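Local coordinates for protein putative dehydratase (Mesorhizobium loti, PDB 2POZ) that is of uncertain function but probably acts as a lyase, perhaps a dehydratase, within the mandelate racemase/muconate lactonizing group of the enolase superfamily, at residues A[110-114]-A[320-324]; A[261-265]-A[289-293]; A[311-316]-A[345-351]; A[65-71]-A[100-104]; A[36-40]-A[87-91]. All blocks are in the same frame, centred on the assembly; numbering follows the deposited sequence.

Contact 1: residues A[110-114]-A[320-324]; sequences VPVYE and QLEAN
Y113 and Q320 lie across one another at about a right angle along their lengths, yet the phenol ring and the side-chain amide are nearly parallel, their planes only 3° apart. The amide oxygen approaches obliquely near CD2, with Q320 OE1 3.2 Å from Y113 CD2, and lies at the start of the short helix 112-115. Y113 N donates to Q320 OE1 over 2.9 Å with an angle of 145° at the hydrogen, and meets the oxygen nearly along the C=O axis. V112 N stands equally close to that oxygen. Q320 reaches this place through a bend at chi2 that turns its amide off the line of the chain. The contact ties helix 112-115, following the long helix 87-108 of the N-terminal domain, to the last turn or so of helix 312-324 in the barrel domain of an enolase-type fold. A chi1 of 56° sets CG of Y113 between the backbone N and carbonyl carbon, and P111 CB rests over the centre of one ring face, 3.4 Å above the plane. A323 adds a methyl contact, CB lying 3.8 Å from Y113 CD2, again obliquely to the ring. Further along, N324 CB packs 4.1 Å from Y113 CB. The phenol oxygen of Y113 bonds to P361 O, while N324 OD1 accepts from K291 and its ND2 donates to G118 O.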
# COMPACT_ATOMS: atom_id res chain seq x y z
N VAL A 110 38.78 -22.80 -21.19
CA VAL A 110 37.75 -22.11 -21.96
C VAL A 110 37.39 -20.74 -21.38
O VAL A 110 37.71 -20.43 -20.24
CB VAL A 110 36.46 -22.95 -22.03
CG1 VAL A 110 36.73 -24.28 -22.74
CG2 VAL A 110 35.92 -23.20 -20.63
N PRO A 111 36.73 -19.89 -22.19
CA PRO A 111 36.34 -18.56 -21.73
C PRO A 111 35.37 -18.69 -20.55
O PRO A 111 34.64 -19.68 -20.44
CB PRO A 111 35.67 -17.95 -22.95
CG PRO A 111 36.36 -18.63 -24.11
CD PRO A 111 36.45 -20.06 -23.63
N VAL A 112 35.35 -17.69 -19.68
CA VAL A 112 34.44 -17.75 -18.55
C VAL A 112 32.98 -17.84 -19.03
O VAL A 112 32.16 -18.49 -18.38
CB VAL A 112 34.60 -16.52 -17.62
CG1 VAL A 112 33.49 -16.51 -16.57
CG2 VAL A 112 35.96 -16.58 -16.92
N TYR A 113 32.66 -17.21 -20.16
CA TYR A 113 31.27 -17.29 -20.61
C TYR A 113 30.82 -18.71 -20.95
O TYR A 113 29.62 -18.98 -20.95
CB TYR A 113 31.02 -16.34 -21.80
CG TYR A 113 31.91 -16.51 -23.00
CD1 TYR A 113 31.84 -17.66 -23.81
CD2 TYR A 113 32.80 -15.51 -23.37
CE1 TYR A 113 32.62 -17.78 -24.95
CE2 TYR A 113 33.58 -15.62 -24.51
CZ TYR A 113 33.49 -16.75 -25.29
OH TYR A 113 34.26 -16.84 -26.43
N GLU A 114 31.75 -19.62 -21.23
CA GLU A 114 31.37 -21.00 -21.51
C GLU A 114 30.92 -21.66 -20.21
O GLU A 114 29.99 -22.46 -20.19
CB GLU A 114 32.53 -21.81 -22.12
CG GLU A 114 32.78 -21.57 -23.60
CD GLU A 114 31.53 -21.72 -24.46
OE1 GLU A 114 30.67 -22.58 -24.15
OE2 GLU A 114 31.40 -20.98 -25.45
N GLN A 320 33.00 -10.87 -21.02
CA GLN A 320 32.67 -12.24 -20.63
C GLN A 320 31.20 -12.32 -20.26
O GLN A 320 30.50 -13.28 -20.61
CB GLN A 320 33.51 -12.68 -19.43
CG GLN A 320 34.99 -12.93 -19.73
CD GLN A 320 35.20 -14.03 -20.76
OE1 GLN A 320 34.57 -15.08 -20.68
NE2 GLN A 320 36.11 -13.80 -21.70
N LEU A 321 30.72 -11.30 -19.57
CA LEU A 321 29.33 -11.24 -19.14
C LEU A 321 28.39 -10.94 -20.31
O LEU A 321 27.39 -11.63 -20.50
CB LEU A 321 29.16 -10.17 -18.06
CG LEU A 321 27.77 -9.89 -17.49
CD1 LEU A 321 27.50 -10.79 -16.31
CD2 LEU A 321 27.68 -8.43 -17.06
N GLU A 322 28.72 -9.91 -21.08
CA GLU A 322 27.89 -9.50 -22.20
C GLU A 322 27.77 -10.54 -23.29
O GLU A 322 26.88 -10.48 -24.14
CB GLU A 322 28.41 -8.18 -22.76
CG GLU A 322 28.58 -7.12 -21.68
CD GLU A 322 29.09 -5.79 -22.22
OE1 GLU A 322 29.99 -5.81 -23.09
OE2 GLU A 322 28.61 -4.74 -21.75
N ALA A 323 28.68 -11.51 -23.29
CA ALA A 323 28.63 -12.57 -24.29
C ALA A 323 27.59 -13.60 -23.87
O ALA A 323 27.02 -14.30 -24.71
CB ALA A 323 29.99 -13.24 -24.41
N ASN A 324 27.30 -13.63 -22.57
CA ASN A 324 26.40 -14.63 -22.00
C ASN A 324 24.98 -14.25 -21.57
O ASN A 324 24.06 -15.07 -21.71
CB ASN A 324 27.15 -15.29 -20.83
CG ASN A 324 26.31 -16.31 -20.07
OD1 ASN A 324 25.64 -15.98 -19.10
ND2 ASN A 324 26.36 -17.56 -20.52

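Contact 2: residues A[261-265]-A[289-293]; sequences TRFGF and ETKKI
R262 bends at chi3 (-74°) and E289 bends at chi2 (63°), bringing guanidinium and carboxylate together although neither CB points at the opposite helix. E289 OE2 is gripped twice by one residue: R262 N donates over 2.7 Å, nearly end-on to the C-O bond, and R262 NE over 2.8 Å from the syn side, tilted out of the carboxylate plane. NE meets that oxygen within the guanidinium plane. The R262 NH2 to E289 OE1 arm of the salt bridge is weak. K292 CD and F263 CZ lie over opposite faces of the guanidinium. A leucine in place of R262 would probably strip E289 of its charged partner, leaving the backbone N-H of the two grips on OE2, and E298 of a neighbouring subunit without its mate in NH1. K292 NZ, 4.5 Å from R262 NH2, has its salt bridge with E69. Beside the polar pair, I293 CG2 forms a CH-pi contact over the F265 ring, 3.9 Å from its centroid, while I293 CD1 touches F265 CD1 at 3.5 Å. The helix segments run 30° apart with 9.3 Å between axes, as befits neighbouring outer helices following parallel strands 253-255 and 276-277 of a TIM-barrel-type domain.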
# COMPACT_ATOMS: atom_id res chain seq x y z
N THR A 261 25.46 -5.46 -5.51
CA THR A 261 24.97 -6.83 -5.28
C THR A 261 23.49 -7.02 -5.55
O THR A 261 22.74 -6.07 -5.76
CB THR A 261 25.24 -7.34 -3.83
OG1 THR A 261 24.27 -6.78 -2.93
CG2 THR A 261 26.65 -6.97 -3.37
N ARG A 262 23.07 -8.29 -5.55
CA ARG A 262 21.66 -8.64 -5.75
C ARG A 262 20.82 -7.94 -4.68
O ARG A 262 19.68 -7.55 -4.92
CB ARG A 262 21.46 -10.14 -5.54
CG ARG A 262 21.88 -11.06 -6.65
CD ARG A 262 22.01 -12.46 -6.06
NE ARG A 262 23.21 -12.55 -5.23
CZ ARG A 262 23.46 -13.51 -4.34
NH1 ARG A 262 22.58 -14.49 -4.14
NH2 ARG A 262 24.61 -13.50 -3.67
N PHE A 263 21.39 -7.82 -3.49
CA PHE A 263 20.70 -7.22 -2.35
C PHE A 263 20.47 -5.73 -2.56
O PHE A 263 19.46 -5.19 -2.12
CB PHE A 263 21.50 -7.48 -1.08
CG PHE A 263 21.94 -8.92 -0.93
CD1 PHE A 263 23.14 -9.23 -0.31
CD2 PHE A 263 21.16 -9.96 -1.44
CE1 PHE A 263 23.56 -10.57 -0.19
CE2 PHE A 263 21.56 -11.29 -1.33
CZ PHE A 263 22.77 -11.60 -0.71
N GLY A 264 21.40 -5.07 -3.24
CA GLY A 264 21.23 -3.66 -3.52
C GLY A 264 20.24 -3.48 -4.65
O GLY A 264 19.36 -2.62 -4.60
N PHE A 265 20.36 -4.32 -5.68
CA PHE A 265 19.45 -4.21 -6.82
C PHE A 265 18.00 -4.59 -6.52
O PHE A 265 17.10 -4.12 -7.21
CB PHE A 265 19.99 -5.00 -8.02
CG PHE A 265 21.04 -4.25 -8.78
CD1 PHE A 265 22.39 -4.37 -8.45
CD2 PHE A 265 20.67 -3.32 -9.76
CE1 PHE A 265 23.35 -3.56 -9.06
CE2 PHE A 265 21.63 -2.51 -10.37
CZ PHE A 265 22.97 -2.63 -10.02
N GLU A 289 28.10 -12.65 -9.58
CA GLU A 289 27.12 -11.84 -8.86
C GLU A 289 26.36 -10.95 -9.87
O GLU A 289 25.15 -10.80 -9.79
CB GLU A 289 27.81 -10.98 -7.80
CG GLU A 289 26.89 -10.10 -6.96
CD GLU A 289 25.90 -10.90 -6.11
OE1 GLU A 289 26.18 -12.09 -5.81
OE2 GLU A 289 24.86 -10.34 -5.72
N THR A 290 27.08 -10.39 -10.83
CA THR A 290 26.43 -9.54 -11.82
C THR A 290 25.55 -10.38 -12.75
O THR A 290 24.49 -9.93 -13.17
CB THR A 290 27.45 -8.73 -12.62
OG1 THR A 290 28.19 -7.89 -11.72
CG2 THR A 290 26.75 -7.84 -13.65
N LYS A 291 26.00 -11.60 -13.07
CA LYS A 291 25.18 -12.47 -13.90
C LYS A 291 23.86 -12.74 -13.15
O LYS A 291 22.78 -12.74 -13.74
CB LYS A 291 25.90 -13.79 -14.19
CG LYS A 291 25.04 -14.80 -14.94
CD LYS A 291 25.81 -16.08 -15.27
CE LYS A 291 24.88 -17.13 -15.89
NZ LYS A 291 24.13 -16.62 -17.08
N LYS A 292 23.96 -12.95 -11.83
CA LYS A 292 22.78 -13.20 -11.00
C LYS A 292 21.88 -11.97 -10.99
O LYS A 292 20.65 -12.08 -11.09
CB LYS A 292 23.19 -13.54 -9.57
CG LYS A 292 23.91 -14.88 -9.45
CD LYS A 292 24.51 -15.08 -8.07
CE LYS A 292 25.06 -16.49 -7.92
NZ LYS A 292 25.75 -16.65 -6.62
N ILE A 293 22.50 -10.79 -10.86
CA ILE A 293 21.75 -9.55 -10.87
C ILE A 293 20.99 -9.41 -12.20
O ILE A 293 19.83 -9.04 -12.22
CB ILE A 293 22.69 -8.33 -10.67
CG1 ILE A 293 23.21 -8.33 -9.23
CG2 ILE A 293 21.97 -7.02 -11.00
CD1 ILE A 293 24.26 -7.28 -8.96

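Contact 3: residues A[311-316]-A[345-351]; sequences SSLIET and EVLENPP
The carboxylate of E345 is the flat group here that meets S312, and it is used at its edges: S312 OG donates to the syn lone pair of E345 OE2, and L347 N to the anti lone pair of the same oxygen. The first bond is 2.8 Å long from S312 OG to E345 OE2, the second 3.1 Å from L347 N to E345 OE2. The site is the N-terminal end of helix 312-324 in the barrel domain of an enolase-type fold, with S311 as N-cap, its OG accepting from L313 N. A negative group beside the start of a helix is likely to be stabilised by the helix dipole. E345 comes round to it by a bend at chi2 (53°), although its CB points away from the helix, and its other oxygen, OE1, is held by Y343. A water bridges the two segments, accepting from S312 N and V346 N.

On the apolar side V346 and L347 press against the first turn. V346 CG2 comes to 3.4 Å from S311 OG and 4.0 Å from L313 CB. S311 OG itself is engaged by E36 of strand 33-37. L347 CD1 slips in beside S312 CB, S312 O and the hydroxyl of T316. At the far end the P351 ring closes the contact, its CD 3.2 Å from T316 OG1. T316 OG1 donates to S312 O over 2.9 Å; S312 O also accepts from T316 N, and the two donors arrive from opposite faces of its carbonyl plane.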
# COMPACT_ATOMS: atom_id res chain seq x y z
N SER A 311 40.69 -0.02 -16.81
CA SER A 311 41.71 -0.39 -17.77
C SER A 311 41.13 -1.42 -18.75
O SER A 311 39.96 -1.80 -18.65
CB SER A 311 42.91 -1.00 -17.05
OG SER A 311 42.60 -2.31 -16.61
N SER A 312 41.95 -1.86 -19.70
CA SER A 312 41.53 -2.86 -20.68
C SER A 312 41.09 -4.16 -19.99
O SER A 312 40.30 -4.93 -20.54
CB SER A 312 42.69 -3.19 -21.63
OG SER A 312 43.08 -2.06 -22.37
N LEU A 313 41.62 -4.42 -18.80
CA LEU A 313 41.26 -5.64 -18.08
C LEU A 313 39.77 -5.69 -17.73
O LEU A 313 39.07 -6.61 -18.15
CB LEU A 313 42.09 -5.79 -16.79
CG LEU A 313 41.75 -7.00 -15.90
CD1 LEU A 313 41.83 -8.29 -16.73
CD2 LEU A 313 42.71 -7.07 -14.72
N ILE A 314 39.27 -4.71 -16.99
CA ILE A 314 37.85 -4.74 -16.63
C ILE A 314 36.93 -4.68 -17.85
O ILE A 314 35.83 -5.22 -17.83
CB ILE A 314 37.47 -3.62 -15.63
CG1 ILE A 314 36.06 -3.90 -15.08
CG2 ILE A 314 37.50 -2.27 -16.31
CD1 ILE A 314 35.81 -3.28 -13.71
N GLU A 315 37.39 -4.04 -18.93
CA GLU A 315 36.58 -3.97 -20.14
C GLU A 315 36.47 -5.37 -20.75
O GLU A 315 35.39 -5.80 -21.17
CB GLU A 315 37.21 -3.03 -21.17
CG GLU A 315 37.24 -1.57 -20.77
CD GLU A 315 37.88 -0.69 -21.82
OE1 GLU A 315 37.47 -0.79 -23.00
OE2 GLU A 315 38.79 0.11 -21.48
N THR A 316 37.59 -6.09 -20.80
CA THR A 316 37.60 -7.43 -21.36
C THR A 316 36.79 -8.38 -20.49
O THR A 316 36.05 -9.23 -21.00
CB THR A 316 39.04 -7.95 -21.50
OG1 THR A 316 39.77 -7.07 -22.37
CG2 THR A 316 39.06 -9.36 -22.08
N GLU A 345 48.68 0.55 -20.90
CA GLU A 345 48.01 -0.62 -21.45
C GLU A 345 48.38 -1.81 -20.56
O GLU A 345 49.54 -2.20 -20.48
CB GLU A 345 48.49 -0.87 -22.88
CG GLU A 345 47.81 -2.08 -23.53
CD GLU A 345 46.30 -2.00 -23.45
OE1 GLU A 345 45.72 -1.08 -24.07
OE2 GLU A 345 45.69 -2.85 -22.76
N VAL A 346 47.38 -2.38 -19.90
CA VAL A 346 47.62 -3.51 -19.00
C VAL A 346 47.52 -4.87 -19.69
O VAL A 346 47.93 -5.88 -19.13
CB VAL A 346 46.63 -3.50 -17.80
CG1 VAL A 346 46.72 -2.17 -17.06
CG2 VAL A 346 45.21 -3.74 -18.30
N LEU A 347 46.98 -4.90 -20.90
CA LEU A 347 46.83 -6.18 -21.59
C LEU A 347 47.72 -6.33 -22.80
O LEU A 347 47.99 -5.36 -23.52
CB LEU A 347 45.38 -6.38 -22.02
CG LEU A 347 44.33 -6.47 -20.91
CD1 LEU A 347 42.98 -6.82 -21.53
CD2 LEU A 347 44.74 -7.52 -19.89
N GLU A 348 48.17 -7.55 -23.03
CA GLU A 348 49.02 -7.84 -24.18
C GLU A 348 48.12 -7.83 -25.41
O GLU A 348 48.53 -7.44 -26.50
CB GLU A 348 49.67 -9.21 -24.01
CG GLU A 348 50.85 -9.42 -24.93
CD GLU A 348 52.01 -8.53 -24.57
OE1 GLU A 348 52.59 -8.73 -23.47
OE2 GLU A 348 52.35 -7.63 -25.38
N ASN A 349 46.88 -8.26 -25.21
CA ASN A 349 45.90 -8.34 -26.28
C ASN A 349 44.60 -7.62 -25.92
O ASN A 349 43.56 -8.25 -25.72
CB ASN A 349 45.61 -9.81 -26.56
CG ASN A 349 45.78 -10.67 -25.32
OD1 ASN A 349 45.11 -10.44 -24.30
ND2 ASN A 349 46.67 -11.65 -25.39
N PRO A 350 44.65 -6.29 -25.83
CA PRO A 350 43.45 -5.53 -25.49
C PRO A 350 42.38 -5.71 -26.55
O PRO A 350 42.68 -5.97 -27.71
CB PRO A 350 43.97 -4.09 -25.41
CG PRO A 350 45.06 -4.08 -26.42
CD PRO A 350 45.77 -5.39 -26.17
N PRO A 351 41.10 -5.59 -26.16
CA PRO A 351 40.03 -5.75 -27.14
C PRO A 351 40.02 -4.54 -28.07
O PRO A 351 40.17 -3.41 -27.62
CB PRO A 351 38.78 -5.82 -26.26
CG PRO A 351 39.12 -4.89 -25.14
CD PRO A 351 40.56 -5.26 -24.83
O HOH W 1 44.72 -0.63 -20.01

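Contact 4: residues A[65-71]-A[100-104]; sequences PSRIEEL and LWDIK
I68 CD1 sits over the centre of the W101 indole, 3.5 Å above its plane, and makes a CH-pi contact with the five-membered ring, 3.6 Å from the centroid. An extended second torsion (chi2 -175°) carries this methyl out to the ring, while I68 CG2 lies 3.7 Å from W101 NE1. The side chains of I68 and L100 run antiparallel alongside each other, with CG1 of the first 3.9 Å from CB of the second. Beyond them, P65 CB meets L100 CD2 at 3.7 Å, and the proline ring crosses I103 at about a right angle. Replacing W101 by an alanine would remove the indole and is likely to leave the I68 methyl without the face it rests on.

Toward the polar edge, the chain of K104 crosses I68 at a slant, its CE 3.5 Å from I68 CD1, before two bends near its end, at chi3 and chi4, turn the ammonium to S66. K104 NZ donates to S66 O over 3.0 Å, in the carbonyl plane and on a lone pair; the same nitrogen forms a salt bridge to E114 of a neighbouring subunit. The contact joins the start of helix 68-78 to the C-terminal half of helix 87-108 in the N-terminal domain. W101 extends toward helix 112-115 and meets F116 edge-to-face, and I103 packs on strand 21-27.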
# COMPACT_ATOMS: atom_id res chain seq x y z
N PRO A 65 41.27 -21.95 -5.03
CA PRO A 65 40.54 -20.95 -5.83
C PRO A 65 39.32 -21.48 -6.59
O PRO A 65 38.50 -20.70 -7.06
CB PRO A 65 41.62 -20.42 -6.78
CG PRO A 65 42.48 -21.63 -7.01
CD PRO A 65 42.60 -22.22 -5.60
N SER A 66 39.19 -22.80 -6.70
CA SER A 66 38.05 -23.37 -7.43
C SER A 66 36.73 -23.17 -6.67
O SER A 66 35.66 -23.18 -7.28
CB SER A 66 38.27 -24.86 -7.70
OG SER A 66 38.11 -25.61 -6.52
N ARG A 67 36.80 -23.00 -5.35
CA ARG A 67 35.60 -22.81 -4.54
C ARG A 67 35.21 -21.32 -4.54
O ARG A 67 35.26 -20.65 -3.51
CB ARG A 67 35.84 -23.29 -3.10
CG ARG A 67 35.99 -24.82 -2.97
CD ARG A 67 36.10 -25.22 -1.49
NE ARG A 67 37.49 -25.43 -1.08
CZ ARG A 67 37.89 -25.57 0.18
NH1 ARG A 67 37.01 -25.51 1.17
NH2 ARG A 67 39.18 -25.77 0.45
N ILE A 68 34.82 -20.82 -5.70
CA ILE A 68 34.47 -19.41 -5.82
C ILE A 68 33.27 -18.98 -4.99
O ILE A 68 33.34 -17.99 -4.26
CB ILE A 68 34.23 -19.05 -7.29
CG1 ILE A 68 35.43 -19.51 -8.13
CG2 ILE A 68 34.04 -17.53 -7.42
CD1 ILE A 68 35.36 -19.10 -9.60
N GLU A 69 32.16 -19.70 -5.08
CA GLU A 69 30.98 -19.33 -4.31
C GLU A 69 31.31 -19.33 -2.81
O GLU A 69 30.86 -18.45 -2.08
CB GLU A 69 29.82 -20.31 -4.57
CG GLU A 69 29.13 -20.14 -5.93
CD GLU A 69 28.04 -19.07 -5.92
OE1 GLU A 69 27.76 -18.48 -4.86
OE2 GLU A 69 27.46 -18.82 -7.00
N GLU A 70 32.09 -20.31 -2.36
CA GLU A 70 32.45 -20.37 -0.95
C GLU A 70 33.29 -19.17 -0.51
O GLU A 70 33.04 -18.59 0.54
CB GLU A 70 33.21 -21.66 -0.63
CG GLU A 70 33.49 -21.83 0.87
CD GLU A 70 34.18 -23.15 1.20
OE1 GLU A 70 35.36 -23.31 0.85
OE2 GLU A 70 33.52 -24.03 1.80
N LEU A 71 34.28 -18.82 -1.32
CA LEU A 71 35.15 -17.69 -1.01
C LEU A 71 34.37 -16.39 -0.97
O LEU A 71 34.59 -15.55 -0.10
CB LEU A 71 36.27 -17.59 -2.06
CG LEU A 71 37.54 -18.43 -1.87
CD1 LEU A 71 38.21 -18.05 -0.56
CD2 LEU A 71 37.19 -19.90 -1.86
N LEU A 100 39.28 -15.11 -9.65
CA LEU A 100 38.99 -16.51 -9.38
C LEU A 100 38.39 -17.18 -10.61
O LEU A 100 38.78 -18.30 -10.96
CB LEU A 100 38.05 -16.63 -8.19
CG LEU A 100 38.74 -16.23 -6.88
CD1 LEU A 100 37.73 -16.24 -5.73
CD2 LEU A 100 39.89 -17.20 -6.60
N TRP A 101 37.45 -16.51 -11.28
CA TRP A 101 36.84 -17.07 -12.49
C TRP A 101 37.88 -17.17 -13.61
O TRP A 101 37.85 -18.08 -14.44
CB TRP A 101 35.66 -16.21 -12.97
CG TRP A 101 34.41 -16.45 -12.17
CD1 TRP A 101 33.88 -15.63 -11.22
CD2 TRP A 101 33.59 -17.62 -12.19
NE1 TRP A 101 32.77 -16.22 -10.65
CE2 TRP A 101 32.57 -17.44 -11.23
CE3 TRP A 101 33.62 -18.81 -12.94
CZ2 TRP A 101 31.59 -18.41 -10.99
CZ3 TRP A 101 32.64 -19.78 -12.70
CH2 TRP A 101 31.64 -19.57 -11.73
N ASP A 102 38.82 -16.22 -13.63
CA ASP A 102 39.88 -16.24 -14.63
C ASP A 102 40.68 -17.55 -14.43
O ASP A 102 40.97 -18.27 -15.39
CB ASP A 102 40.77 -15.01 -14.44
CG ASP A 102 41.68 -14.75 -15.63
OD1 ASP A 102 41.38 -15.21 -16.76
OD2 ASP A 102 42.71 -14.06 -15.43
N ILE A 103 41.02 -17.86 -13.18
CA ILE A 103 41.77 -19.07 -12.88
C ILE A 103 40.99 -20.32 -13.24
O ILE A 103 41.55 -21.28 -13.80
CB ILE A 103 42.17 -19.11 -11.39
CG1 ILE A 103 43.28 -18.08 -11.13
CG2 ILE A 103 42.62 -20.52 -11.00
CD1 ILE A 103 43.56 -17.84 -9.67
N LYS A 104 39.69 -20.33 -12.93
CA LYS A 104 38.87 -21.48 -13.24
C LYS A 104 38.79 -21.71 -14.75
O LYS A 104 38.89 -22.84 -15.21
CB LYS A 104 37.46 -21.31 -12.65
CG LYS A 104 36.57 -22.55 -12.81
CD LYS A 104 35.20 -22.34 -12.16
CE LYS A 104 35.27 -22.46 -10.65
NZ LYS A 104 35.44 -23.88 -10.22
O HOH W 2 39.15 -20.58 -9.52

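Contact 5: residues A[36-40]-A[87-91]; sequences EAGIA and AIIFA
I39 and A91 make the close part of this contact: I39 CG1 lies 3.6 Å from the A91 methyl, and CD1 of the same isoleucine follows at 3.9 Å from A91 CB. Two residues earlier, A37 CB reaches 3.4 Å from A91 O, and the CA atoms of A37 and A91 are 4.7 Å apart. The small alanine side chains probably allow this approach, letting the end of strand 33-37 come up to the first turn of helix 87-108, both in the N-terminal domain. Packing is looser toward the start of the helix. With chi1 at -46° and chi2 at -68°, I39 swings CD1 that way, where it stands 4.2 Å from A87 CB and equally far from I88 CD1. This side does not open to solvent: W81 of a neighbouring subunit packs on I39 and A87, and I88 meets its counterpart I88 there. G38 turns the chain after the strand and bonds through its backbone to G282. No hydrogen bond links the two segments, so their contact rests mainly on methyl and methylene groups, with one backbone carbonyl packed against the A37 methyl, which implies hydrophobic adhesion without directional polar ties.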
# COMPACT_ATOMS: atom_id res chain seq x y z
N GLU A 36 39.91 -6.60 -11.55
CA GLU A 36 39.96 -5.14 -11.40
C GLU A 36 38.80 -4.60 -10.57
O GLU A 36 37.65 -5.00 -10.75
CB GLU A 36 39.95 -4.47 -12.79
CG GLU A 36 40.17 -2.95 -12.76
CD GLU A 36 40.43 -2.36 -14.14
OE1 GLU A 36 40.82 -3.10 -15.05
OE2 GLU A 36 40.24 -1.13 -14.32
N ALA A 37 39.11 -3.70 -9.65
CA ALA A 37 38.10 -3.08 -8.80
C ALA A 37 37.62 -1.84 -9.56
O ALA A 37 38.43 -1.05 -10.05
CB ALA A 37 38.71 -2.70 -7.45
N GLY A 38 36.30 -1.67 -9.65
CA GLY A 38 35.75 -0.54 -10.39
C GLY A 38 35.91 0.84 -9.77
O GLY A 38 35.05 1.70 -9.96
N ILE A 39 37.00 1.08 -9.05
CA ILE A 39 37.22 2.40 -8.44
C ILE A 39 38.39 3.11 -9.14
O ILE A 39 39.33 3.57 -8.49
CB ILE A 39 37.51 2.28 -6.93
CG1 ILE A 39 36.51 1.33 -6.26
CG2 ILE A 39 37.44 3.67 -6.28
CD1 ILE A 39 35.06 1.83 -6.21
N ALA A 40 38.33 3.19 -10.46
CA ALA A 40 39.38 3.83 -11.26
C ALA A 40 39.22 5.35 -11.32
O ALA A 40 40.10 6.06 -11.80
CB ALA A 40 39.37 3.25 -12.67
N ALA A 87 30.49 0.53 -2.18
CA ALA A 87 31.40 0.40 -3.31
C ALA A 87 32.82 -0.07 -2.97
O ALA A 87 33.41 -0.82 -3.74
CB ALA A 87 31.47 1.74 -4.07
N ILE A 88 33.37 0.36 -1.85
CA ILE A 88 34.73 -0.05 -1.53
C ILE A 88 34.85 -1.53 -1.18
O ILE A 88 35.66 -2.25 -1.77
CB ILE A 88 35.31 0.81 -0.40
CG1 ILE A 88 35.32 2.29 -0.83
CG2 ILE A 88 36.71 0.31 -0.05
CD1 ILE A 88 36.01 2.57 -2.18
N ILE A 89 34.06 -2.00 -0.23
CA ILE A 89 34.11 -3.41 0.14
C ILE A 89 33.77 -4.28 -1.07
O ILE A 89 34.47 -5.26 -1.37
CB ILE A 89 33.15 -3.75 1.32
CG1 ILE A 89 33.22 -5.24 1.66
CG2 ILE A 89 31.70 -3.40 0.96
CD1 ILE A 89 34.52 -5.67 2.26
N PHE A 90 32.71 -3.92 -1.80
CA PHE A 90 32.34 -4.75 -2.93
C PHE A 90 33.23 -4.66 -4.16
O PHE A 90 33.29 -5.61 -4.94
CB PHE A 90 30.86 -4.55 -3.28
CG PHE A 90 29.95 -5.27 -2.33
CD1 PHE A 90 29.10 -4.58 -1.47
CD2 PHE A 90 30.04 -6.66 -2.20
CE1 PHE A 90 28.36 -5.26 -0.49
CE2 PHE A 90 29.31 -7.34 -1.22
CZ PHE A 90 28.47 -6.63 -0.36
N ALA A 91 33.94 -3.54 -4.32
CA ALA A 91 34.85 -3.42 -5.45
C ALA A 91 36.04 -4.34 -5.14
O ALA A 91 36.61 -4.96 -6.05
CB ALA A 91 35.33 -1.97 -5.60

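How the contacts relate
Contacts 4 and 5 lie in the N-terminal domain and share helix 87-108, their centres 18 Å apart; contacts 2 and 3 belong to the barrel domain, and contact 1 spans both. Contacts 3 and 5 join directly through E36, whose OE1 lies 2.5 Å from S311 OG. K292 NZ of contact 2 forms a salt bridge with E69 OE2 of contact 4 at 2.8 Å, and K291 NZ probably hydrogen-bonds to N324 OD1 of contact 1 at 2.6 Å. Contacts 1, 2 and 4 all touch one neighbouring subunit, contacts 2 and 5 another. In enolase superfamily enzymes the active site lies between these domains; contact 1 and the E36 and E69 links cross between them.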